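Biphenyl 2,3-Dioxygenase Beta Subunit (Sphingobium yanoikuyae, PDB 2GBW) probably serves as the small, NTF2-like subunit of a multimeric dioxygenase that adds molecular oxygen to aromatic rings such as biphenyl. Local coordinates at residues Glu17-Ala22 against Gln37-Glu42; Arg140-Arg145 against Phe151-Arg156; Leu123-Arg126 against Glu132-Val135; Tyr46-Tyr51 against Lys168-Phe173. All blocks are in the same frame, centred on the assembly; numbering follows the deposited sequence.

In the fold
Interactions 2, 3 and 4 all involve the same mixed sheet of an NTF2-like fold. Interactions 2 and 3 share strand 132-147 but lie on opposite sides of the chain's centre, with their centres about 24 Å apart. Interaction 1 sets the long helix 10-28 beside interaction 2, centres about 9 Å apart, and Y20 OH reaches D142 OD2 at 2.5 Å. Interaction 4 lays the C-terminal tail near strand 44-49; it joins interaction 2 where W47 N meets R156 O at 2.9 Å and interaction 3 where K168 NZ pairs with E132 OE2 at 3.0 Å. H19, H45 and H136, known zinc ligands of this protein, carry no zinc in this chain.

Interaction 1: Glu17-Ala22 against Gln37-Glu42; sequences EAHYRA and QGMVAE
H19, on the long helix 10-28, meets M39 just after helix 32-38, at the corner where the helical layer of this NTF2-like fold passes into strand 40-41. The contact is small and buried, and H19 and M39 carry most of it. Swung out with CG anti to the backbone N (chi1 172°), the imidazole leaves its helix and presents CE1 to M39 CB at 4.0 Å. The two side chains cross obliquely, and in the conformer given the sulfur M39 SD sits 5.1 Å from the centroid of the H19 ring, 31° off its normal, a slanted sulfur-aromatic approach. M39 then bends at chi3, which brings CE near A22 O one helical turn further along, though M39 was modelled in two conformers and the places of SD and this methyl are doubtful. E23 and M26 of the same helix also pack on M39. H19 is a zinc ligand seen crystallographically in this protein, but no metal sits on it in this chain. Here a water lies in the plane of the imidazole, at its edge, and joins the two segments: it is 2.7 Å from H19 NE2 and donates a hydrogen bond to the carbonyl M39 O at 3.1 Å.

Interaction 2: Arg140-Arg145 against Phe151-Arg156; sequences REDKLR and FKVFRR
D142 and R156 form the tight, buried part of this contact. R156 grips the D142 carboxylate side-on, NE on D142 OD1 at 2.8 Å and NH2 on D142 OD2 at 2.9 Å, both nearly straight and syn, though the fork is tilted from the carboxylate plane. The R140 guanidinium lies flat over R156, planes 28° apart; both arginines also salt-bridge the C-terminal carboxylate of C174, which probably offsets their like charges, and Y20 OH hydrogen-bonds D142 OD2. A leucine in place of R156 would probably leave D142 without its two-pronged mate and R140 without the flat group it stacks on. On the same face, L144 CD2 packs on V153 CB at 3.6 Å. The strands form an antiparallel hairpin interrupted by a classic beta bulge: F154 and R155 stand opposite the single K143, whose O accepts from F154 N at 3.0 Å and R155 N at 3.3 Å. F154 is also closely packed, K143 CB over one ring face, 3.5 Å from F154 CZ, and the R145 guanidinium stacked on the opposite face at 14°. The looser, solvent side holds the outer ends: R145 continues to D43, K143 to E115, and R155 is exposed.

Interaction 3: Leu123-Arg126 against Glu132-Val135; sequences LVYR and EVTV
V135 and Y125 meet because each first torsion aims its group across the strands: V135 has CG1 anti to its backbone N (chi1 -178°), which puts CG2 over the phenol, while Y125 sits at the unusual chi1 of -109° and turns a ring face to that methyl. V135 CG2 hangs 3.5 Å from the centroid of the Y125 ring, only 16° off the normal, a CH-pi contact shifted to the CZ end. V133 CG1 comes in obliquely at 4.0 Å from Y125 CE2. The other methyl, V135 CG1, presses against L123 CD1 at 3.4 Å, tighter than usual for two carbons. An alanine in place of Y125 is likely to deprive the V135 methyl of its aromatic floor and open a gap beside V133. These residues belong to the hairpin of strands 115-128 and 132-147, and the face they occupy lies at the trimer interface, where Y125 and V135 also touch Y125 of another copy of this protein. The backbones are joined at R126 and T134, a hydrogen-bonded antiparallel pair: R126 N gives to T134 O at 2.9 Å, and T134 N returns to R126 O at 3.0 Å. On the face carrying R126 and T134, T134 OG1 touches R126 CB at 3.5 Å. Both polar ends reach D167, R126 through NH1 and T134 through OG1, and a bridging water donates to T134 OG1 and, weakly, to R126 O.

Interaction 4: Tyr46-Tyr51 against Lys168-Phe173; sequences YWMPIY and KNLYFF
Y46 and F173 stand at about a right angle, and the phenol ends at the edge of the phenyl rather than over its face. Extended with CG anti to the backbone N (chi1 -173°), Y46 carries OH across to the tail, where it lies 3.4 Å from F173 CA and, close to the plane of the F173 ring, 3.8 Å from CD1. Y46 CZ is the next carbon in, 4.2 Å from that same CD1. The buried hydroxyl has polar company: it hydrogen-bonds to the backbone N of C174, and a water in the plane of the Y46 ring links it to the carbonyl F172 O, to which the water donates at 2.7 Å. Y71 meets the Y46 ring edge-to-face, and L78 covers both Y46 and F173. Further along, M48 runs straight as far as SD, which touches L170 CD1 at 4.2 Å, a lighter apolar contact. The tail that offers these groups has no regular secondary structure; it is shaped by tight turns. N169 OD1 accepts from Y171 N at 2.9 Å, an Asx turn, and Y171 is the centre of an inverse gamma turn closed by a weak bond from F172 N to L170 O. The backbone of L170 hydrogen-bonds to the chain of another protein, an arrangement in which the C-terminal tail of this NTF2-like beta subunit packs near strand 44-49 and touches its partner protein.

Interaction 1: Glu17-Ala22 against Gln37-Glu42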
loop_
_atom_site.group_PDB
_atom_site.type_symbol
_atom_site.label_atom_id
_atom_site.label_comp_id
_atom_site.label_asym_id
_atom_site.label_seq_id
_atom_site.Cartn_x
_atom_site.Cartn_y
_atom_site.Cartn_z
ATOM N N GLU B 17 12.445 -32.697 -0.874
ATOM C CA GLU B 17 11.228 -31.941 -0.641
ATOM C C GLU B 17 10.600 -32.218 0.746
ATOM O O GLU B 17 10.124 -31.275 1.425
ATOM C CB GLU B 17 10.232 -32.246 -1.750
ATOM C CG GLU B 17 10.645 -31.590 -3.082
ATOM C CD GLU B 17 9.693 -30.527 -3.610
ATOM O OE1 GLU B 17 9.106 -29.741 -2.812
ATOM O OE2 GLU B 17 9.577 -30.471 -4.868
ATOM N N ALA B 18 10.531 -33.495 1.125
ATOM C CA ALA B 18 10.001 -33.890 2.408
ATOM C C ALA B 18 10.837 -33.316 3.581
ATOM O O ALA B 18 10.277 -32.837 4.558
ATOM C CB ALA B 18 9.916 -35.422 2.480
ATOM N N HIS B 19 12.168 -33.339 3.449
ATOM C CA HIS B 19 13.070 -32.665 4.364
ATOM C C HIS B 19 12.762 -31.150 4.494
ATOM O O HIS B 19 12.640 -30.649 5.603
ATOM C CB HIS B 19 14.533 -32.838 3.903
ATOM C CG HIS B 19 15.513 -32.011 4.673
ATOM N ND1 HIS B 19 16.085 -32.448 5.853
ATOM C CD2 HIS B 19 15.980 -30.751 4.467
ATOM C CE1 HIS B 19 16.870 -31.496 6.324
ATOM N NE2 HIS B 19 16.838 -30.469 5.496
ATOM N N TYR B 20 12.652 -30.470 3.362
ATOM C CA TYR B 20 12.319 -29.052 3.351
ATOM C C TYR B 20 10.942 -28.763 3.962
ATOM O O TYR B 20 10.788 -27.787 4.684
ATOM C CB TYR B 20 12.410 -28.490 1.934
ATOM C CG TYR B 20 13.800 -28.101 1.469
ATOM C CD1 TYR B 20 14.851 -27.960 2.358
ATOM C CD2 TYR B 20 14.053 -27.864 0.130
ATOM C CE1 TYR B 20 16.115 -27.595 1.919
ATOM C CE2 TYR B 20 15.301 -27.499 -0.308
ATOM C CZ TYR B 20 16.332 -27.370 0.587
ATOM O OH TYR B 20 17.576 -27.009 0.139
ATOM N N ARG B 21 9.945 -29.604 3.687
ATOM C CA ARG B 21 8.591 -29.421 4.289
ATOM C C ARG B 21 8.643 -29.561 5.799
ATOM O O ARG B 21 8.030 -28.768 6.519
ATOM C CB ARG B 21 7.595 -30.416 3.662
ATOM C CG ARG B 21 7.167 -30.040 2.246
ATOM C CD ARG B 21 6.008 -30.946 1.727
ATOM N NE ARG B 21 6.336 -32.349 1.574
ATOM C CZ ARG B 21 6.664 -32.937 0.425
ATOM N NH1 ARG B 21 6.742 -32.237 -0.692
ATOM N NH2 ARG B 21 6.918 -34.235 0.383
ATOM N N ALA B 22 9.458 -30.510 6.287
ATOM C CA ALA B 22 9.612 -30.703 7.747
ATOM C C ALA B 22 10.321 -29.528 8.383
ATOM O O ALA B 22 9.959 -29.107 9.509
ATOM C CB ALA B 22 10.289 -32.101 8.079
ATOM N N GLN B 37 19.501 -29.191 15.880
ATOM C CA GLN B 37 20.022 -30.540 16.193
ATOM C C GLN B 37 19.926 -31.485 15.021
ATOM O O GLN B 37 20.930 -32.033 14.592
ATOM C CB GLN B 37 19.244 -31.156 17.361
ATOM C CG GLN B 37 19.291 -30.332 18.613
ATOM C CD GLN B 37 18.917 -31.103 19.880
ATOM O OE1 GLN B 37 19.034 -32.359 19.939
ATOM N NE2 GLN B 37 18.481 -30.357 20.918
ATOM N N GLY B 38 18.709 -31.632 14.495
ATOM C CA GLY B 38 18.374 -32.599 13.491
ATOM C C GLY B 38 18.487 -32.215 12.026
ATOM O O GLY B 38 18.532 -33.124 11.181
ATOM N N MET B 39 18.495 -30.914 11.699
ATOM C CA MET B 39 18.501 -30.499 10.299
ATOM C C MET B 39 19.718 -29.672 9.874
ATOM O O MET B 39 19.908 -29.441 8.687
ATOM C CB MET B 39 17.186 -29.786 9.957
ATOM C CG MET B 39 15.943 -30.603 10.343
ATOM S SD MET B 39 14.308 -29.989 9.818
ATOM C CE MET B 39 13.826 -28.817 11.084
ATOM N N VAL B 40 20.546 -29.263 10.817
ATOM C CA VAL B 40 21.696 -28.395 10.531
ATOM C C VAL B 40 22.975 -29.051 10.995
ATOM O O VAL B 40 23.051 -29.530 12.117
ATOM C CB VAL B 40 21.550 -27.006 11.227
ATOM C CG1 VAL B 40 22.785 -26.095 10.957
ATOM C CG2 VAL B 40 20.247 -26.298 10.806
ATOM N N ALA B 41 23.951 -29.127 10.091
ATOM C CA ALA B 41 25.225 -29.772 10.349
ATOM C C ALA B 41 26.099 -28.853 11.178
ATOM O O ALA B 41 25.977 -27.636 11.111
ATOM C CB ALA B 41 25.922 -30.075 9.021
ATOM N N GLU B 42 27.009 -29.433 11.953
ATOM C CA GLU B 42 27.869 -28.637 12.820
ATOM C C GLU B 42 28.904 -27.780 12.074
ATOM O O GLU B 42 29.434 -26.851 12.628
ATOM C CB GLU B 42 28.556 -29.558 13.825
ATOM C CG GLU B 42 27.593 -30.055 14.914
ATOM C CD GLU B 42 28.301 -30.422 16.219
ATOM O OE1 GLU B 42 29.097 -31.409 16.231
ATOM O OE2 GLU B 42 28.039 -29.714 17.230
HETATM O O HOH W 1 18.108 -28.284 6.507
#

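Interaction 2: Arg140-Arg145 against Phe151-Arg156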
loop_
_atom_site.group_PDB
_atom_site.type_symbol
_atom_site.label_atom_id
_atom_site.label_comp_id
_atom_site.label_asym_id
_atom_site.label_seq_id
_atom_site.Cartn_x
_atom_site.Cartn_y
_atom_site.Cartn_z
ATOM N N ARG B 140 17.361 -19.586 -2.416
ATOM C CA ARG B 140 18.136 -20.316 -1.465
ATOM C C ARG B 140 19.048 -21.277 -2.256
ATOM O O ARG B 140 18.604 -21.951 -3.186
ATOM C CB ARG B 140 17.225 -21.087 -0.518
ATOM C CG ARG B 140 18.004 -21.971 0.445
ATOM C CD ARG B 140 17.153 -22.479 1.585
ATOM N NE ARG B 140 16.101 -23.381 1.110
ATOM C CZ ARG B 140 15.158 -23.910 1.875
ATOM N NH1 ARG B 140 15.140 -23.677 3.164
ATOM N NH2 ARG B 140 14.243 -24.721 1.338
ATOM N N GLU B 141 20.321 -21.307 -1.884
ATOM C CA GLU B 141 21.309 -22.185 -2.493
ATOM C C GLU B 141 21.926 -22.968 -1.327
ATOM O O GLU B 141 22.649 -22.379 -0.520
ATOM C CB GLU B 141 22.347 -21.383 -3.282
ATOM C CG GLU B 141 21.738 -20.596 -4.438
ATOM C CD GLU B 141 22.688 -19.629 -5.142
ATOM O OE1 GLU B 141 23.878 -19.485 -4.755
ATOM O OE2 GLU B 141 22.205 -19.006 -6.129
ATOM N N ASP B 142 21.583 -24.266 -1.223
ATOM C CA ASP B 142 22.084 -25.173 -0.141
ATOM C C ASP B 142 23.060 -26.184 -0.690
ATOM O O ASP B 142 22.938 -26.610 -1.844
ATOM C CB ASP B 142 20.937 -25.981 0.499
ATOM C CG ASP B 142 20.012 -25.167 1.409
ATOM O OD1 ASP B 142 20.359 -24.035 1.837
ATOM O OD2 ASP B 142 18.919 -25.724 1.747
ATOM N N LYS B 143 23.987 -26.615 0.171
ATOM C CA LYS B 143 24.675 -27.891 0.060
ATOM C C LYS B 143 24.154 -28.718 1.215
ATOM O O LYS B 143 24.222 -28.281 2.381
ATOM C CB LYS B 143 26.173 -27.747 0.222
ATOM C CG LYS B 143 26.877 -26.814 -0.787
ATOM C CD LYS B 143 28.238 -27.391 -1.210
ATOM C CE LYS B 143 28.098 -28.580 -2.179
ATOM N NZ LYS B 143 29.216 -29.593 -2.167
ATOM N N LEU B 144 23.600 -29.879 0.904
ATOM C CA LEU B 144 23.117 -30.825 1.910
ATOM C C LEU B 144 23.945 -32.089 1.879
ATOM O O LEU B 144 24.505 -32.451 0.835
ATOM C CB LEU B 144 21.694 -31.244 1.596
ATOM C CG LEU B 144 20.586 -30.197 1.412
ATOM C CD1 LEU B 144 19.317 -30.961 1.148
ATOM C CD2 LEU B 144 20.381 -29.288 2.618
ATOM N N ARG B 145 24.017 -32.784 3.006
ATOM C CA ARG B 145 24.489 -34.170 2.970
ATOM C C ARG B 145 23.499 -35.068 3.676
ATOM O O ARG B 145 22.724 -34.646 4.529
ATOM C CB ARG B 145 25.861 -34.322 3.605
ATOM C CG ARG B 145 25.894 -33.888 5.061
ATOM C CD ARG B 145 27.189 -34.356 5.748
ATOM N NE ARG B 145 28.293 -33.473 5.382
ATOM C CZ ARG B 145 28.659 -32.367 6.031
ATOM N NH1 ARG B 145 28.030 -31.964 7.137
ATOM N NH2 ARG B 145 29.672 -31.649 5.568
ATOM N N PHE B 151 18.613 -35.618 5.914
ATOM C CA PHE B 151 19.664 -34.724 5.443
ATOM C C PHE B 151 19.980 -33.723 6.526
ATOM O O PHE B 151 19.143 -33.482 7.384
ATOM C CB PHE B 151 19.172 -33.931 4.216
ATOM C CG PHE B 151 18.759 -34.809 3.087
ATOM C CD1 PHE B 151 17.458 -35.289 3.012
ATOM C CD2 PHE B 151 19.689 -35.231 2.145
ATOM C CE1 PHE B 151 17.076 -36.135 1.990
ATOM C CE2 PHE B 151 19.327 -36.110 1.133
ATOM C CZ PHE B 151 18.004 -36.536 1.041
ATOM N N LYS B 152 21.181 -33.135 6.463
ATOM C CA LYS B 152 21.490 -31.897 7.153
ATOM C C LYS B 152 22.108 -30.881 6.223
ATOM O O LYS B 152 22.861 -31.228 5.340
ATOM C CB LYS B 152 22.422 -32.166 8.330
ATOM C CG LYS B 152 21.737 -32.967 9.451
ATOM C CD LYS B 152 22.625 -33.083 10.693
ATOM C CE LYS B 152 21.897 -33.831 11.807
ATOM N NZ LYS B 152 22.772 -34.073 12.990
ATOM N N VAL B 153 21.813 -29.597 6.440
ATOM C CA VAL B 153 22.425 -28.572 5.605
ATOM C C VAL B 153 23.784 -28.194 6.213
ATOM O O VAL B 153 23.910 -28.041 7.441
ATOM C CB VAL B 153 21.473 -27.366 5.414
ATOM C CG1 VAL B 153 21.116 -26.686 6.773
ATOM C CG2 VAL B 153 22.072 -26.292 4.446
ATOM N N PHE B 154 24.804 -28.088 5.364
ATOM C CA PHE B 154 26.111 -27.630 5.799
ATOM C C PHE B 154 26.527 -26.350 5.094
ATOM O O PHE B 154 27.462 -25.688 5.526
ATOM C CB PHE B 154 27.190 -28.738 5.753
ATOM C CG PHE B 154 27.595 -29.203 4.349
ATOM C CD1 PHE B 154 26.863 -30.178 3.696
ATOM C CD2 PHE B 154 28.698 -28.648 3.697
ATOM C CE1 PHE B 154 27.209 -30.610 2.420
ATOM C CE2 PHE B 154 29.063 -29.107 2.381
ATOM C CZ PHE B 154 28.292 -30.067 1.770
ATOM N N ARG B 155 25.801 -25.929 4.057
ATOM C CA ARG B 155 26.013 -24.572 3.525
ATOM C C ARG B 155 24.677 -24.042 3.096
ATOM O O ARG B 155 23.922 -24.763 2.468
ATOM C CB ARG B 155 26.940 -24.602 2.296
ATOM C CG ARG B 155 28.384 -25.100 2.560
ATOM C CD ARG B 155 29.126 -23.972 3.252
ATOM N NE ARG B 155 30.552 -24.212 3.480
ATOM C CZ ARG B 155 31.061 -25.024 4.401
ATOM N NH1 ARG B 155 30.277 -25.734 5.207
ATOM N NH2 ARG B 155 32.387 -25.160 4.480
ATOM N N ARG B 156 24.354 -22.814 3.507
ATOM C CA ARG B 156 23.088 -22.182 3.128
ATOM C C ARG B 156 23.376 -20.771 2.749
ATOM O O ARG B 156 23.869 -19.986 3.567
ATOM C CB ARG B 156 22.059 -22.255 4.244
ATOM C CG ARG B 156 20.740 -21.446 3.982
ATOM C CD ARG B 156 19.616 -22.034 4.797
ATOM N NE ARG B 156 19.156 -23.311 4.305
ATOM C CZ ARG B 156 18.359 -24.134 4.988
ATOM N NH1 ARG B 156 17.932 -23.776 6.204
ATOM N NH2 ARG B 156 18.004 -25.311 4.461
#

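Interaction 3: Leu123-Arg126 against Glu132-Val135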
loop_
_atom_site.group_PDB
_atom_site.type_symbol
_atom_site.label_atom_id
_atom_site.label_comp_id
_atom_site.label_asym_id
_atom_site.label_seq_id
_atom_site.Cartn_x
_atom_site.Cartn_y
_atom_site.Cartn_z
ATOM N N LEU B 123 9.028 -17.912 -0.546
ATOM C CA LEU B 123 8.149 -16.788 -0.256
ATOM C C LEU B 123 7.741 -16.890 1.213
ATOM O O LEU B 123 7.211 -17.904 1.663
ATOM C CB LEU B 123 6.885 -16.864 -1.148
ATOM C CG LEU B 123 5.752 -15.845 -0.944
ATOM C CD1 LEU B 123 6.188 -14.395 -1.122
ATOM C CD2 LEU B 123 4.583 -16.205 -1.914
ATOM N N VAL B 124 7.959 -15.805 1.941
ATOM C CA VAL B 124 7.759 -15.774 3.402
ATOM C C VAL B 124 6.773 -14.689 3.715
ATOM O O VAL B 124 6.998 -13.531 3.365
ATOM C CB VAL B 124 9.057 -15.452 4.212
ATOM C CG1 VAL B 124 8.725 -15.461 5.726
ATOM C CG2 VAL B 124 10.179 -16.455 3.879
ATOM N N TYR B 125 5.645 -15.092 4.275
ATOM C CA TYR B 125 4.605 -14.204 4.715
ATOM C C TYR B 125 4.605 -14.145 6.243
ATOM O O TYR B 125 4.461 -15.147 6.908
ATOM C CB TYR B 125 3.215 -14.701 4.262
ATOM C CG TYR B 125 2.578 -13.896 3.210
ATOM C CD1 TYR B 125 2.884 -14.114 1.880
ATOM C CD2 TYR B 125 1.666 -12.924 3.529
ATOM C CE1 TYR B 125 2.315 -13.344 0.893
ATOM C CE2 TYR B 125 1.073 -12.183 2.556
ATOM C CZ TYR B 125 1.420 -12.400 1.236
ATOM O OH TYR B 125 0.866 -11.621 0.252
ATOM N N ARG B 126 4.653 -12.926 6.767
ATOM C CA ARG B 126 4.691 -12.669 8.199
ATOM C C ARG B 126 3.549 -11.760 8.629
ATOM O O ARG B 126 3.250 -10.763 7.949
ATOM C CB ARG B 126 6.013 -12.009 8.608
ATOM C CG ARG B 126 7.299 -12.717 8.129
ATOM C CD ARG B 126 8.563 -11.903 8.490
ATOM N NE ARG B 126 8.956 -12.009 9.887
ATOM C CZ ARG B 126 9.900 -11.285 10.488
ATOM N NH1 ARG B 126 10.452 -10.258 9.851
ATOM N NH2 ARG B 126 10.225 -11.513 11.751
ATOM N N GLU B 132 -0.337 -5.817 10.874
ATOM C CA GLU B 132 0.995 -5.812 10.301
ATOM C C GLU B 132 1.222 -7.041 9.455
ATOM O O GLU B 132 0.947 -8.125 9.898
ATOM C CB GLU B 132 2.032 -5.713 11.418
ATOM C CG GLU B 132 3.454 -5.417 10.948
ATOM C CD GLU B 132 4.414 -4.923 12.073
ATOM O OE1 GLU B 132 3.964 -4.601 13.171
ATOM O OE2 GLU B 132 5.652 -4.918 11.814
ATOM N N VAL B 133 1.665 -6.838 8.231
ATOM C CA VAL B 133 1.875 -7.913 7.242
ATOM C C VAL B 133 3.121 -7.500 6.448
ATOM O O VAL B 133 3.224 -6.347 5.964
ATOM C CB VAL B 133 0.747 -8.024 6.163
ATOM C CG1 VAL B 133 1.043 -9.196 5.195
ATOM C CG2 VAL B 133 -0.618 -8.128 6.739
ATOM N N THR B 134 4.090 -8.391 6.365
ATOM C CA THR B 134 5.235 -8.173 5.524
ATOM C C THR B 134 5.500 -9.440 4.733
ATOM O O THR B 134 5.147 -10.585 5.164
ATOM C CB THR B 134 6.448 -7.816 6.348
ATOM O OG1 THR B 134 6.773 -8.873 7.235
ATOM C CG2 THR B 134 6.243 -6.436 7.148
ATOM N N VAL B 135 6.105 -9.223 3.570
ATOM C CA VAL B 135 6.333 -10.340 2.618
ATOM C C VAL B 135 7.724 -10.293 2.058
ATOM O O VAL B 135 8.191 -9.220 1.663
ATOM C CB VAL B 135 5.342 -10.269 1.485
ATOM C CG1 VAL B 135 5.566 -11.508 0.491
ATOM C CG2 VAL B 135 3.903 -10.213 2.033
HETATM O O HOH W 2 4.871 -8.610 9.901
#

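Interaction 4: Tyr46-Tyr51 against Lys168-Phe173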
loop_
_atom_site.group_PDB
_atom_site.type_symbol
_atom_site.label_atom_id
_atom_site.label_comp_id
_atom_site.label_asym_id
_atom_site.label_seq_id
_atom_site.Cartn_x
_atom_site.Cartn_y
_atom_site.Cartn_z
ATOM N N TYR B 46 25.929 -20.256 7.341
ATOM C CA TYR B 46 24.617 -19.756 7.053
ATOM C C TYR B 46 24.823 -18.291 6.698
ATOM O O TYR B 46 25.257 -17.510 7.536
ATOM C CB TYR B 46 23.784 -19.934 8.309
ATOM C CG TYR B 46 22.337 -19.626 8.178
ATOM C CD1 TYR B 46 21.925 -18.309 8.121
ATOM C CD2 TYR B 46 21.362 -20.638 8.116
ATOM C CE1 TYR B 46 20.608 -17.983 8.051
ATOM C CE2 TYR B 46 19.997 -20.304 8.009
ATOM C CZ TYR B 46 19.645 -18.983 7.987
ATOM O OH TYR B 46 18.318 -18.591 7.892
ATOM N N TRP B 47 24.563 -17.943 5.436
ATOM C CA TRP B 47 25.061 -16.716 4.825
ATOM C C TRP B 47 23.984 -16.017 3.983
ATOM O O TRP B 47 23.396 -16.618 3.115
ATOM C CB TRP B 47 26.281 -17.056 3.997
ATOM C CG TRP B 47 26.923 -15.965 3.274
ATOM C CD1 TRP B 47 27.017 -14.666 3.654
ATOM C CD2 TRP B 47 27.569 -16.079 2.023
ATOM N NE1 TRP B 47 27.700 -13.952 2.697
ATOM C CE2 TRP B 47 28.069 -14.814 1.693
ATOM C CE3 TRP B 47 27.804 -17.163 1.155
ATOM C CZ2 TRP B 47 28.748 -14.573 0.504
ATOM C CZ3 TRP B 47 28.484 -16.923 -0.035
ATOM C CH2 TRP B 47 28.941 -15.625 -0.333
ATOM N N MET B 48 23.737 -14.751 4.310
ATOM C CA MET B 48 22.797 -13.865 3.583
ATOM C C MET B 48 23.525 -12.554 3.202
ATOM O O MET B 48 23.541 -11.591 3.968
ATOM C CB MET B 48 21.546 -13.561 4.410
ATOM C CG MET B 48 20.436 -12.688 3.675
ATOM S SD MET B 48 19.082 -12.245 4.783
ATOM C CE MET B 48 18.272 -13.893 4.909
ATOM N N PRO B 49 24.156 -12.523 2.021
ATOM C CA PRO B 49 24.984 -11.370 1.608
ATOM C C PRO B 49 24.177 -10.168 1.370
ATOM O O PRO B 49 22.994 -10.274 1.082
ATOM C CB PRO B 49 25.611 -11.805 0.288
ATOM C CG PRO B 49 25.181 -13.155 0.055
ATOM C CD PRO B 49 24.235 -13.637 1.070
ATOM N N ILE B 50 24.831 -9.009 1.466
ATOM C CA ILE B 50 24.214 -7.739 1.021
ATOM C C ILE B 50 24.685 -7.503 -0.422
ATOM O O ILE B 50 25.872 -7.334 -0.683
ATOM C CB ILE B 50 24.618 -6.573 1.914
ATOM C CG1 ILE B 50 24.047 -6.760 3.316
ATOM C CG2 ILE B 50 24.155 -5.279 1.295
ATOM C CD1 ILE B 50 24.901 -6.155 4.333
ATOM N N TYR B 51 23.740 -7.536 -1.360
ATOM C CA TYR B 51 24.022 -7.264 -2.762
ATOM C C TYR B 51 23.666 -5.802 -3.093
ATOM O O TYR B 51 22.525 -5.363 -2.952
ATOM C CB TYR B 51 23.191 -8.150 -3.648
ATOM C CG TYR B 51 23.670 -9.569 -3.677
ATOM C CD1 TYR B 51 24.683 -9.951 -4.528
ATOM C CD2 TYR B 51 23.087 -10.516 -2.861
ATOM C CE1 TYR B 51 25.103 -11.267 -4.560
ATOM C CE2 TYR B 51 23.502 -11.809 -2.884
ATOM C CZ TYR B 51 24.501 -12.177 -3.698
ATOM O OH TYR B 51 24.897 -13.520 -3.716
ATOM N N LYS B 168 10.381 -4.445 9.723
ATOM C CA LYS B 168 11.174 -4.088 10.890
ATOM C C LYS B 168 12.468 -4.862 10.992
ATOM O O LYS B 168 13.455 -4.336 11.494
ATOM C CB LYS B 168 10.366 -4.354 12.168
ATOM C CG LYS B 168 9.258 -3.341 12.428
ATOM C CD LYS B 168 8.378 -3.895 13.551
ATOM C CE LYS B 168 7.421 -2.802 14.072
ATOM N NZ LYS B 168 6.491 -2.311 13.051
ATOM N N ASN B 169 12.465 -6.135 10.570
ATOM C CA ASN B 169 13.649 -6.968 10.741
ATOM C C ASN B 169 13.612 -8.150 9.801
ATOM O O ASN B 169 12.596 -8.370 9.103
ATOM C CB ASN B 169 13.742 -7.478 12.169
ATOM C CG ASN B 169 12.551 -8.425 12.555
ATOM O OD1 ASN B 169 12.409 -9.561 12.063
ATOM N ND2 ASN B 169 11.739 -7.947 13.490
ATOM N N LEU B 170 14.713 -8.882 9.768
ATOM C CA LEU B 170 14.834 -10.141 9.021
ATOM C C LEU B 170 15.182 -11.260 9.964
ATOM O O LEU B 170 15.951 -12.192 9.595
ATOM C CB LEU B 170 15.914 -10.010 7.901
ATOM C CG LEU B 170 15.577 -9.180 6.676
ATOM C CD1 LEU B 170 16.830 -8.841 5.812
ATOM C CD2 LEU B 170 14.580 -9.909 5.788
ATOM N N TYR B 171 14.577 -11.196 11.162
ATOM C CA TYR B 171 14.796 -12.168 12.228
ATOM C C TYR B 171 13.859 -13.375 12.043
ATOM O O TYR B 171 12.959 -13.642 12.867
ATOM C CB TYR B 171 14.674 -11.548 13.661
ATOM C CG TYR B 171 15.614 -12.232 14.626
ATOM C CD1 TYR B 171 15.331 -13.500 15.140
ATOM C CD2 TYR B 171 16.859 -11.705 14.900
ATOM C CE1 TYR B 171 16.227 -14.163 15.986
ATOM C CE2 TYR B 171 17.744 -12.329 15.757
ATOM C CZ TYR B 171 17.451 -13.595 16.266
ATOM O OH TYR B 171 18.337 -14.252 17.109
ATOM N N PHE B 172 14.143 -14.123 10.979
ATOM C CA PHE B 172 13.540 -15.455 10.736
ATOM C C PHE B 172 14.536 -16.287 9.990
ATOM O O PHE B 172 15.394 -15.771 9.299
ATOM C CB PHE B 172 12.243 -15.332 9.969
ATOM C CG PHE B 172 12.360 -14.620 8.675
ATOM C CD1 PHE B 172 12.725 -15.304 7.520
ATOM C CD2 PHE B 172 12.129 -13.236 8.612
ATOM C CE1 PHE B 172 12.824 -14.629 6.307
ATOM C CE2 PHE B 172 12.221 -12.538 7.425
ATOM C CZ PHE B 172 12.563 -13.198 6.278
ATOM N N PHE B 173 14.426 -17.598 10.133
ATOM C CA PHE B 173 15.312 -18.504 9.422
ATOM C C PHE B 173 14.719 -18.967 8.102
ATOM O O PHE B 173 13.513 -18.999 7.924
ATOM C CB PHE B 173 15.640 -19.719 10.279
ATOM C CG PHE B 173 16.305 -19.391 11.574
ATOM C CD1 PHE B 173 17.608 -18.958 11.606
ATOM C CD2 PHE B 173 15.627 -19.527 12.763
ATOM C CE1 PHE B 173 18.220 -18.658 12.793
ATOM C CE2 PHE B 173 16.244 -19.224 13.952
ATOM C CZ PHE B 173 17.539 -18.793 13.958
HETATM O O HOH W 3 17.561 -16.182 7.680
#